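Local coordinates for putative methylase (Clostridium difficile, PDB 3LDU), which probably transfers methyl groups to guanine bases of ribosomal RNA and binds GTP in its methyltransferase domain, at residues S11-F15 with G16-M20; L21-E24 with I25-G29; D319-K322 with Q323-E327; L328-A331 with F332-K336. One frame throughout, in Å; residues are numbered along the deposited sequence. Where two conformers were deposited one is given.

Interaction 1: S11-F15 with G16-M20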
loop_
_atom_site.group_PDB
_atom_site.type_symbol
_atom_site.label_atom_id
_atom_site.label_comp_id
_atom_site.label_asym_id
_atom_site.label_seq_id
_atom_site.Cartn_x
_atom_site.Cartn_y
_atom_site.Cartn_z
ATOM N N SER A 11 -7.341 -2.955 7.289
ATOM C CA SER A 11 -6.538 -2.413 6.201
ATOM C C SER A 11 -6.611 -3.284 4.967
ATOM O O SER A 11 -6.175 -4.432 4.978
ATOM C CB SER A 11 -5.088 -2.228 6.630
ATOM O OG SER A 11 -4.985 -1.105 7.486
ATOM N N PRO A 12 -7.193 -2.740 3.898
ATOM C CA PRO A 12 -7.237 -3.436 2.620
ATOM C C PRO A 12 -5.836 -3.431 2.015
ATOM O O PRO A 12 -5.006 -2.570 2.332
ATOM C CB PRO A 12 -8.170 -2.555 1.772
ATOM C CG PRO A 12 -8.843 -1.624 2.737
ATOM C CD PRO A 12 -7.890 -1.441 3.860
ATOM N N CYS A 13 -5.563 -4.403 1.162
ATOM C CA CYS A 13 -4.300 -4.442 0.441
ATOM C C CYS A 13 -4.532 -5.208 -0.833
ATOM O O CYS A 13 -5.530 -5.906 -0.967
ATOM C CB CYS A 13 -3.232 -5.160 1.264
ATOM S SG CYS A 13 -3.653 -6.898 1.688
ATOM N N PHE A 14 -3.611 -5.089 -1.776
ATOM C CA PHE A 14 -3.753 -5.876 -2.991
ATOM C C PHE A 14 -3.561 -7.358 -2.697
ATOM O O PHE A 14 -2.871 -7.725 -1.745
ATOM C CB PHE A 14 -2.848 -5.343 -4.101
ATOM C CG PHE A 14 -3.449 -4.176 -4.833
ATOM C CD1 PHE A 14 -3.201 -2.879 -4.424
ATOM C CD2 PHE A 14 -4.305 -4.380 -5.903
ATOM C CE1 PHE A 14 -3.774 -1.807 -5.087
ATOM C CE2 PHE A 14 -4.877 -3.315 -6.569
ATOM C CZ PHE A 14 -4.610 -2.026 -6.162
ATOM N N PHE A 15 -4.229 -8.210 -3.469
ATOM C CA PHE A 15 -4.096 -9.650 -3.289
ATOM C C PHE A 15 -2.636 -10.043 -3.447
ATOM O O PHE A 15 -1.980 -9.603 -4.380
ATOM C CB PHE A 15 -4.970 -10.403 -4.286
ATOM C CG PHE A 15 -6.432 -10.072 -4.174
ATOM C CD1 PHE A 15 -7.068 -10.112 -2.946
ATOM C CD2 PHE A 15 -7.168 -9.717 -5.294
ATOM C CE1 PHE A 15 -8.414 -9.805 -2.833
ATOM C CE2 PHE A 15 -8.514 -9.412 -5.189
ATOM C CZ PHE A 15 -9.137 -9.456 -3.956
ATOM N N GLY A 16 -2.133 -10.847 -2.516
ATOM C CA GLY A 16 -0.738 -11.261 -2.523
ATOM C C GLY A 16 0.110 -10.428 -1.571
ATOM O O GLY A 16 1.260 -10.758 -1.293
HETATM N N MSE A 17 -0.477 -9.354 -1.057
HETATM C CA MSE A 17 0.196 -8.458 -0.111
HETATM C C MSE A 17 -0.136 -8.732 1.363
HETATM O O MSE A 17 0.450 -8.103 2.255
HETATM C CB MSE A 17 -0.148 -7.005 -0.432
HETATM C CG MSE A 17 0.263 -6.586 -1.809
HETATM SE SE MSE A 17 2.148 -6.125 -1.801
HETATM C CE MSE A 17 3.031 -7.895 -1.754
ATOM N N GLU A 18 -1.056 -9.667 1.608
ATOM C CA GLU A 18 -1.565 -9.929 2.962
ATOM C C GLU A 18 -0.486 -10.338 3.963
ATOM O O GLU A 18 -0.504 -9.898 5.113
ATOM C CB GLU A 18 -2.663 -10.998 2.943
ATOM C CG GLU A 18 -3.879 -10.635 2.114
ATOM C CD GLU A 18 -3.769 -11.065 0.658
ATOM O OE1 GLU A 18 -2.662 -11.440 0.201
ATOM O OE2 GLU A 18 -4.802 -11.020 -0.037
ATOM N N LYS A 19 0.451 -11.183 3.534
ATOM C CA LYS A 19 1.520 -11.632 4.422
ATOM C C LYS A 19 2.457 -10.488 4.827
ATOM O O LYS A 19 2.856 -10.390 5.985
ATOM C CB LYS A 19 2.337 -12.747 3.755
ATOM C CG LYS A 19 2.342 -14.052 4.514
ATOM C CD LYS A 19 0.965 -14.682 4.538
ATOM C CE LYS A 19 1.069 -16.197 4.438
ATOM N NZ LYS A 19 1.771 -16.608 3.187
HETATM N N MSE A 20 2.817 -9.633 3.867
HETATM C CA MSE A 20 3.686 -8.502 4.164
HETATM C C MSE A 20 2.978 -7.518 5.072
HETATM O O MSE A 20 3.571 -7.021 6.019
HETATM C CB MSE A 20 4.121 -7.770 2.899
HETATM C CG MSE A 20 5.108 -8.544 2.064
HETATM SE SE MSE A 20 4.261 -9.892 0.974
HETATM C CE MSE A 20 2.412 -9.927 1.464
#

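Interaction 2: L21-E24 with I25-G29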
loop_
_atom_site.group_PDB
_atom_site.type_symbol
_atom_site.label_atom_id
_atom_site.label_comp_id
_atom_site.label_asym_id
_atom_site.label_seq_id
_atom_site.Cartn_x
_atom_site.Cartn_y
_atom_site.Cartn_z
ATOM N N LEU A 21 1.716 -7.233 4.771
ATOM C CA LEU A 21 0.932 -6.300 5.608
ATOM C C LEU A 21 0.754 -6.848 7.027
ATOM O O LEU A 21 0.873 -6.122 8.009
ATOM C CB LEU A 21 -0.431 -6.028 4.981
ATOM C CG LEU A 21 -1.383 -5.082 5.743
ATOM C CD1 LEU A 21 -0.677 -3.788 6.186
ATOM C CD2 LEU A 21 -2.563 -4.761 4.865
ATOM N N ALA A 22 0.472 -8.140 7.138
ATOM C CA ALA A 22 0.298 -8.748 8.450
ATOM C C ALA A 22 1.579 -8.637 9.269
ATOM O O ALA A 22 1.541 -8.382 10.480
ATOM C CB ALA A 22 -0.129 -10.203 8.312
ATOM N N ARG A 23 2.714 -8.807 8.601
ATOM C CA ARG A 23 4.004 -8.723 9.255
ATOM C C ARG A 23 4.229 -7.298 9.786
ATOM O O ARG A 23 4.716 -7.115 10.902
ATOM C CB ARG A 23 5.088 -9.115 8.248
ATOM C CG ARG A 23 6.495 -9.113 8.752
ATOM C CD ARG A 23 7.408 -9.521 7.598
ATOM N NE ARG A 23 7.074 -10.849 7.076
ATOM C CZ ARG A 23 7.529 -11.336 5.918
ATOM N NH1 ARG A 23 8.312 -10.597 5.144
ATOM N NH2 ARG A 23 7.182 -12.556 5.525
ATOM N N GLU A 24 3.864 -6.298 8.985
ATOM C CA GLU A 24 4.009 -4.894 9.396
ATOM C C GLU A 24 3.154 -4.597 10.631
ATOM O O GLU A 24 3.589 -3.914 11.560
ATOM C CB GLU A 24 3.522 -3.956 8.291
ATOM C CG GLU A 24 4.390 -3.863 7.048
ATOM C CD GLU A 24 3.978 -2.660 6.208
ATOM O OE1 GLU A 24 4.676 -1.631 6.279
ATOM O OE2 GLU A 24 2.930 -2.722 5.531
ATOM N N ILE A 25 1.922 -5.081 10.603
ATOM C CA ILE A 25 0.985 -4.873 11.703
ATOM C C ILE A 25 1.507 -5.540 12.967
ATOM O O ILE A 25 1.465 -4.964 14.054
ATOM C CB ILE A 25 -0.400 -5.429 11.347
ATOM C CG1 ILE A 25 -1.028 -4.571 10.243
ATOM C CG2 ILE A 25 -1.320 -5.472 12.596
ATOM C CD1 ILE A 25 -2.251 -5.222 9.578
ATOM N N THR A 26 2.061 -6.737 12.801
ATOM C CA THR A 26 2.619 -7.465 13.932
ATOM C C THR A 26 3.797 -6.677 14.511
ATOM O O THR A 26 3.949 -6.583 15.728
ATOM C CB THR A 26 3.038 -8.896 13.510
ATOM O OG1 THR A 26 1.877 -9.601 13.053
ATOM C CG2 THR A 26 3.645 -9.653 14.682
ATOM N N ASN A 27 4.612 -6.096 13.633
ATOM C CA ASN A 27 5.779 -5.324 14.074
ATOM C C ASN A 27 5.387 -4.038 14.818
ATOM O O ASN A 27 6.182 -3.504 15.582
ATOM C CB ASN A 27 6.725 -5.016 12.895
ATOM C CG ASN A 27 7.745 -6.125 12.646
ATOM O OD1 ASN A 27 8.042 -6.470 11.492
ATOM N ND2 ASN A 27 8.292 -6.686 13.720
ATOM N N LEU A 28 4.174 -3.550 14.590
ATOM C CA LEU A 28 3.652 -2.403 15.351
ATOM C C LEU A 28 3.163 -2.843 16.725
ATOM O O LEU A 28 2.824 -2.009 17.568
ATOM C CB LEU A 28 2.510 -1.706 14.605
ATOM C CG LEU A 28 2.853 -0.984 13.305
ATOM C CD1 LEU A 28 1.608 -0.296 12.746
ATOM C CD2 LEU A 28 3.943 0.026 13.567
ATOM N N GLY A 29 3.116 -4.154 16.943
ATOM C CA GLY A 29 2.707 -4.696 18.227
ATOM C C GLY A 29 1.242 -5.061 18.306
ATOM O O GLY A 29 0.729 -5.344 19.389
#

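Interaction 3: D319-K322 with Q323-E327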
loop_
_atom_site.group_PDB
_atom_site.type_symbol
_atom_site.label_atom_id
_atom_site.label_comp_id
_atom_site.label_asym_id
_atom_site.label_seq_id
_atom_site.Cartn_x
_atom_site.Cartn_y
_atom_site.Cartn_z
ATOM N N ASP A 319 7.649 -8.567 -29.079
ATOM C CA ASP A 319 8.922 -9.121 -29.532
ATOM C C ASP A 319 10.139 -8.427 -28.894
ATOM O O ASP A 319 11.097 -9.089 -28.488
ATOM C CB ASP A 319 9.005 -9.095 -31.059
ATOM C CG ASP A 319 7.972 -9.997 -31.709
ATOM O OD1 ASP A 319 7.076 -9.473 -32.405
ATOM O OD2 ASP A 319 8.047 -11.230 -31.511
ATOM N N SER A 320 10.111 -7.100 -28.810
ATOM C CA SER A 320 11.239 -6.378 -28.229
ATOM C C SER A 320 11.366 -6.714 -26.746
ATOM O O SER A 320 12.473 -6.843 -26.224
ATOM C CB SER A 320 11.114 -4.867 -28.432
ATOM O OG SER A 320 10.014 -4.349 -27.716
ATOM N N VAL A 321 10.232 -6.873 -26.070
ATOM C CA VAL A 321 10.251 -7.221 -24.654
ATOM C C VAL A 321 10.819 -8.626 -24.388
ATOM O O VAL A 321 11.563 -8.831 -23.424
ATOM C CB VAL A 321 8.867 -7.043 -24.008
ATOM C CG1 VAL A 321 8.901 -7.457 -22.542
ATOM C CG2 VAL A 321 8.431 -5.584 -24.130
ATOM N N LYS A 322 10.477 -9.587 -25.244
ATOM C CA LYS A 322 11.071 -10.920 -25.162
ATOM C C LYS A 322 12.600 -10.890 -25.257
ATOM O O LYS A 322 13.291 -11.573 -24.493
ATOM C CB LYS A 322 10.489 -11.847 -26.232
ATOM C CG LYS A 322 9.091 -12.343 -25.927
ATOM C CD LYS A 322 8.778 -13.615 -26.710
ATOM C CE LYS A 322 8.081 -13.322 -28.026
ATOM N NZ LYS A 322 7.979 -14.551 -28.880
ATOM N N GLN A 323 13.127 -10.113 -26.203
ATOM C CA GLN A 323 14.572 -9.976 -26.338
ATOM C C GLN A 323 15.192 -9.308 -25.112
ATOM O O GLN A 323 16.277 -9.683 -24.672
ATOM C CB GLN A 323 14.942 -9.214 -27.611
ATOM C CG GLN A 323 16.451 -9.096 -27.835
ATOM C CD GLN A 323 17.130 -10.435 -28.136
ATOM O OE1 GLN A 323 16.520 -11.348 -28.699
ATOM N NE2 GLN A 323 18.404 -10.547 -27.769
ATOM N N LEU A 324 14.497 -8.319 -24.558
ATOM C CA LEU A 324 14.974 -7.651 -23.359
ATOM C C LEU A 324 15.157 -8.671 -22.235
ATOM O O LEU A 324 16.192 -8.706 -21.571
ATOM C CB LEU A 324 13.986 -6.566 -22.929
ATOM C CG LEU A 324 14.283 -5.947 -21.564
ATOM C CD1 LEU A 324 15.610 -5.209 -21.604
ATOM C CD2 LEU A 324 13.155 -5.002 -21.158
ATOM N N TYR A 325 14.150 -9.517 -22.036
ATOM C CA TYR A 325 14.210 -10.533 -20.992
ATOM C C TYR A 325 15.432 -11.449 -21.176
ATOM O O TYR A 325 16.128 -11.758 -20.212
ATOM C CB TYR A 325 12.914 -11.348 -20.963
ATOM C CG TYR A 325 11.683 -10.568 -20.502
ATOM C CD1 TYR A 325 11.806 -9.372 -19.802
ATOM C CD2 TYR A 325 10.405 -11.029 -20.783
ATOM C CE1 TYR A 325 10.681 -8.660 -19.383
ATOM C CE2 TYR A 325 9.279 -10.329 -20.375
ATOM C CZ TYR A 325 9.417 -9.153 -19.678
ATOM O OH TYR A 325 8.280 -8.482 -19.282
ATOM N N LYS A 326 15.697 -11.874 -22.413
ATOM C CA LYS A 326 16.857 -12.716 -22.697
ATOM C C LYS A 326 18.148 -11.968 -22.370
ATOM O O LYS A 326 19.051 -12.488 -21.713
ATOM C CB LYS A 326 16.863 -13.122 -24.175
ATOM C CG LYS A 326 18.005 -14.023 -24.570
ATOM C CD LYS A 326 18.032 -14.202 -26.088
ATOM C CE LYS A 326 16.689 -14.701 -26.614
ATOM N NZ LYS A 326 16.419 -16.098 -26.173
ATOM N N GLU A 327 18.216 -10.729 -22.822
ATOM C CA GLU A 327 19.395 -9.909 -22.566
ATOM C C GLU A 327 19.619 -9.633 -21.076
ATOM O O GLU A 327 20.757 -9.666 -20.601
ATOM C CB GLU A 327 19.347 -8.639 -23.407
ATOM C CG GLU A 327 19.487 -8.971 -24.901
ATOM C CD GLU A 327 19.297 -7.775 -25.818
ATOM O OE1 GLU A 327 19.308 -6.632 -25.332
ATOM O OE2 GLU A 327 19.145 -7.986 -27.039
#

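Interaction 4: L328-A331 with F332-K336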
loop_
_atom_site.group_PDB
_atom_site.type_symbol
_atom_site.label_atom_id
_atom_site.label_comp_id
_atom_site.label_asym_id
_atom_site.label_seq_id
_atom_site.Cartn_x
_atom_site.Cartn_y
_atom_site.Cartn_z
ATOM N N LEU A 328 18.538 -9.386 -20.334
ATOM C CA LEU A 328 18.646 -9.263 -18.886
ATOM C C LEU A 328 19.182 -10.534 -18.224
ATOM O O LEU A 328 20.031 -10.472 -17.330
ATOM C CB LEU A 328 17.291 -8.906 -18.258
ATOM C CG LEU A 328 16.703 -7.558 -18.673
ATOM C CD1 LEU A 328 15.295 -7.415 -18.105
ATOM C CD2 LEU A 328 17.584 -6.378 -18.230
ATOM N N GLY A 329 18.655 -11.687 -18.630
ATOM C CA GLY A 329 19.114 -12.949 -18.080
ATOM C C GLY A 329 20.613 -13.111 -18.278
ATOM O O GLY A 329 21.336 -13.464 -17.342
ATOM N N TYR A 330 21.080 -12.839 -19.493
ATOM C CA TYR A 330 22.509 -12.938 -19.796
ATOM C C TYR A 330 23.326 -12.040 -18.869
ATOM O O TYR A 330 24.281 -12.501 -18.245
ATOM C CB TYR A 330 22.770 -12.612 -21.268
ATOM C CG TYR A 330 24.226 -12.602 -21.688
ATOM C CD1 TYR A 330 24.936 -13.790 -21.846
ATOM C CD2 TYR A 330 24.883 -11.407 -21.964
ATOM C CE1 TYR A 330 26.264 -13.782 -22.245
ATOM C CE2 TYR A 330 26.212 -11.391 -22.369
ATOM C CZ TYR A 330 26.896 -12.578 -22.505
ATOM O OH TYR A 330 28.218 -12.560 -22.903
ATOM N N ALA A 331 22.934 -10.767 -18.760
ATOM C CA ALA A 331 23.673 -9.804 -17.938
ATOM C C ALA A 331 23.648 -10.172 -16.458
ATOM O O ALA A 331 24.667 -10.114 -15.773
ATOM C CB ALA A 331 23.128 -8.384 -18.130
ATOM N N PHE A 332 22.474 -10.525 -15.954
ATOM C CA PHE A 332 22.346 -10.777 -14.527
ATOM C C PHE A 332 23.105 -12.040 -14.091
ATOM O O PHE A 332 23.634 -12.102 -12.977
ATOM C CB PHE A 332 20.867 -10.880 -14.116
ATOM C CG PHE A 332 20.098 -9.577 -14.210
ATOM C CD1 PHE A 332 20.672 -8.422 -14.722
ATOM C CD2 PHE A 332 18.781 -9.527 -13.769
ATOM C CE1 PHE A 332 19.936 -7.233 -14.788
ATOM C CE2 PHE A 332 18.041 -8.342 -13.833
ATOM C CZ PHE A 332 18.624 -7.199 -14.344
ATOM N N ARG A 333 23.144 -13.045 -14.960
ATOM C CA ARG A 333 23.818 -14.303 -14.638
ATOM C C ARG A 333 25.346 -14.158 -14.622
ATOM O O ARG A 333 26.049 -15.019 -14.091
ATOM C CB ARG A 333 23.364 -15.432 -15.586
ATOM C CG ARG A 333 21.967 -15.991 -15.233
ATOM C CD ARG A 333 21.607 -17.259 -16.021
ATOM N NE ARG A 333 21.316 -16.973 -17.421
ATOM C CZ ARG A 333 20.166 -16.476 -17.864
ATOM N NH1 ARG A 333 19.180 -16.199 -17.013
ATOM N NH2 ARG A 333 20.006 -16.241 -19.161
ATOM N N LYS A 334 25.844 -13.067 -15.195
ATOM C CA LYS A 334 27.278 -12.771 -15.205
ATOM C C LYS A 334 27.739 -12.065 -13.932
ATOM O O LYS A 334 28.938 -11.877 -13.713
ATOM C CB LYS A 334 27.653 -11.936 -16.435
ATOM C CG LYS A 334 27.661 -12.731 -17.734
ATOM C CD LYS A 334 27.795 -11.833 -18.959
ATOM C CE LYS A 334 29.096 -11.047 -18.950
ATOM N NZ LYS A 334 29.177 -10.097 -20.099
ATOM N N LEU A 335 26.781 -11.652 -13.108
ATOM C CA LEU A 335 27.091 -11.021 -11.834
ATOM C C LEU A 335 27.621 -12.069 -10.865
ATOM O O LEU A 335 27.304 -13.256 -10.980
ATOM C CB LEU A 335 25.832 -10.342 -11.258
ATOM C CG LEU A 335 25.294 -9.235 -12.166
ATOM C CD1 LEU A 335 23.897 -8.722 -11.733
ATOM C CD2 LEU A 335 26.299 -8.091 -12.228
ATOM N N LYS A 336 28.429 -11.635 -9.906
ATOM C CA LYS A 336 29.026 -12.572 -8.969
ATOM C C LYS A 336 28.146 -12.761 -7.748
ATOM O O LYS A 336 28.164 -11.938 -6.845
ATOM C CB LYS A 336 30.418 -12.096 -8.541
ATOM C CG LYS A 336 31.134 -13.058 -7.604
ATOM C CD LYS A 336 31.160 -14.465 -8.187
ATOM C CE LYS A 336 31.912 -15.432 -7.286
ATOM N NZ LYS A 336 31.812 -16.831 -7.784
#

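Interaction 1: S11-F15 with G16-M20
A type II beta turn from F14 to M17 carries the chain from strand 7-12 into helix 18-27 in the ferredoxin-like domain. M17 N closes it on F14 O at 3.0 Å. G16, at phi 99°, takes the turn position where a side chain would press on the preceding carbonyl. E18 folds back over the turn: its chain bends at chi2 (89°) and returns the carboxylate to G16 N, which meets OE1 on its syn side at 2.8 Å. E18 OE2 lies at the edge of the F15 ring, 3.8 Å from F15 CD1, and also accepts a bond from G38 N, so both oxygens are engaged. On the way, E18 CG passes C13 SG at 3.8 Å. Beneath the turn the selenomethionine M17 packs its CB against C13 CB (4.0 Å) and its CG against F14 CB, before its bent end runs off toward L183 and L363. F15 O is buried and has no partner. A tight turn joining the first strand to the first helix, with E18 folded back onto it, is the beta-alpha connection of a ferredoxin-like unit.

Interaction 2: L21-E24 with I25-G29
L21 sets its CG trans to the backbone N (chi1 179°), while I25 turns CG1 beside its own N and extends CD1 beyond it; the two branches meet one helical turn apart, L21 CG lying 3.9 Å from I25 CD1. The leucine and isoleucine cross at a slant, and I25 CG1 also rests 3.3 Å from L21 O, the carbonyl that receives I25 N. T26 uses the next carbonyl twice. With OG1 beside its backbone N, the hydroxyl donates to A22 O at 2.9 Å, coming from above the carbonyl plane, 36° out of it, while T26 N reaches the same oxygen from the opposite face. The hydroxyl bond favours this threonine rotamer, A22 O is gripped by two donors, and OG1 has a further partner in a bound glycerol. R23 and N27 run side by side, pointing the same way, with R23 CG 4.1 Å from N27 OD1 and the guanidinium and amide planes 71° apart; N27 N bonds R23 O at 2.9 Å. The last turn is looser: L28 N to E24 O, at 3.1 Å, is weak. G29, the first residue to leave helical backbone angles, has positive phi and completes a Schellman motif, its N bonding T26 O at 2.8 Å. The E24 carboxylate is bonded to the backbone N atoms of R57 and C58 and to Y189 OH. Helix 18-27 thus lies on the sheet through L21 and I25, which press on I40 of strand 39-44, and through A22, I25 and T26 on I32 of strand 31-36, while E24 ties it to the chain following helix 48-55.

Interaction 3: D319-K322 with Q323-E327
V321 and Y325 stand side by side on helix 315-333, pointing the same way, with one methyl of the valine laid over a face of the tyrosine ring. CG1 of V321 sits 3.8 Å from the Y325 ring centroid and 29° off its normal, a CH-pi contact displaced toward the hydroxyl end, so that Y325 CZ is its nearest atom at 3.4 Å. The valine methyl gets there because chi1 (178°) places CG1 trans to the backbone N, and the tyrosine stays alongside because its CG lies beside its own N. V321 O lies over the same ring near its rim, 3.4 Å above the plane, while also accepting Y325 N at 3.0 Å. At its far end OH is hydrogen-bonded with P310 O and T344 OG1; the rings of F349 and Y346 also meet Y325 edge-to-face. On another side of the helix Q323 and E327 pair. The Q323 chain bends at chi2 (67°) and NE2 donates to E327 OE2 at 2.8 Å, on the anti side of the carboxylate and close to the amide plane of Q323, which restrains how both groups can turn. L324, held by its N to S320 O, touches the bound GTP and packs on T294 and P310. The helix therefore presents a pocket-facing leucine and, through Y325, a polar link to the loop after strand 304-307 and to strand 339-344. The packing belongs to the helix of the beta-alpha-beta crossover in a Rossmann-like methyltransferase domain, here beside the GTP pocket.

Interaction 4: L328-A331 with F332-K336
The ring of Y330 carries K334 CD over one face, the guanidinium of R333 is laid over G329 O, and the F332 ring turns one face toward L328 CB while its edge meets A331 C. These three flat groups lie toward the C-terminal end of helix 315-333, the crossover helix of a Rossmann-like beta-alpha-beta unit. K334 crosses Y330 at a slant, CD 3.9 Å from the ring centroid and 20° off its normal, a CH-pi contact; the lysine chain bends at chi3 (61°), which places NZ near Y330 OH at 3.9 Å. The R333 guanidinium has G329 O 3.3 Å above its plane, over its centre. That carbonyl accepts its hydrogen bond from R333 N; the guanidinium only stacks over it, and the lack of a side chain on G329 lets it lie this close. NH1 is hydrogen-bonded to F353 O, and the group makes a cation-pi contact with the F353 ring. F332 runs alongside L328, with CZ 4.1 Å from L328 CD2; beyond them lie I305 of strand 304-307 and A293 of the GTP site. F332 N still bonds L328 O at 2.8 Å, but the pattern shifts at K334, whose N makes a weak bond to Y330 O and another to A331 O at 3.2 Å, the latter from 65° above the carbonyl plane.

How the interactions relate
Along the chain the four contacts follow in series, none nesting in or crossing another. Interaction 1 closes the turn between strand 7-12 and helix 18-27; interaction 2 continues up the same helix to its end, and the two touch where L21 CD2 packs on C13 CB. Together they fasten the first helix of the ferredoxin-like domain to its sheet. Some 290 residues later, interactions 3 and 4 occupy successive turns of helix 315-333, their centres about 14 Å apart, and lead toward strand 339-344 in the methyltransferase domain. The two pairs never meet: interactions 1 and 3 are about 18 Å apart at their nearest atoms.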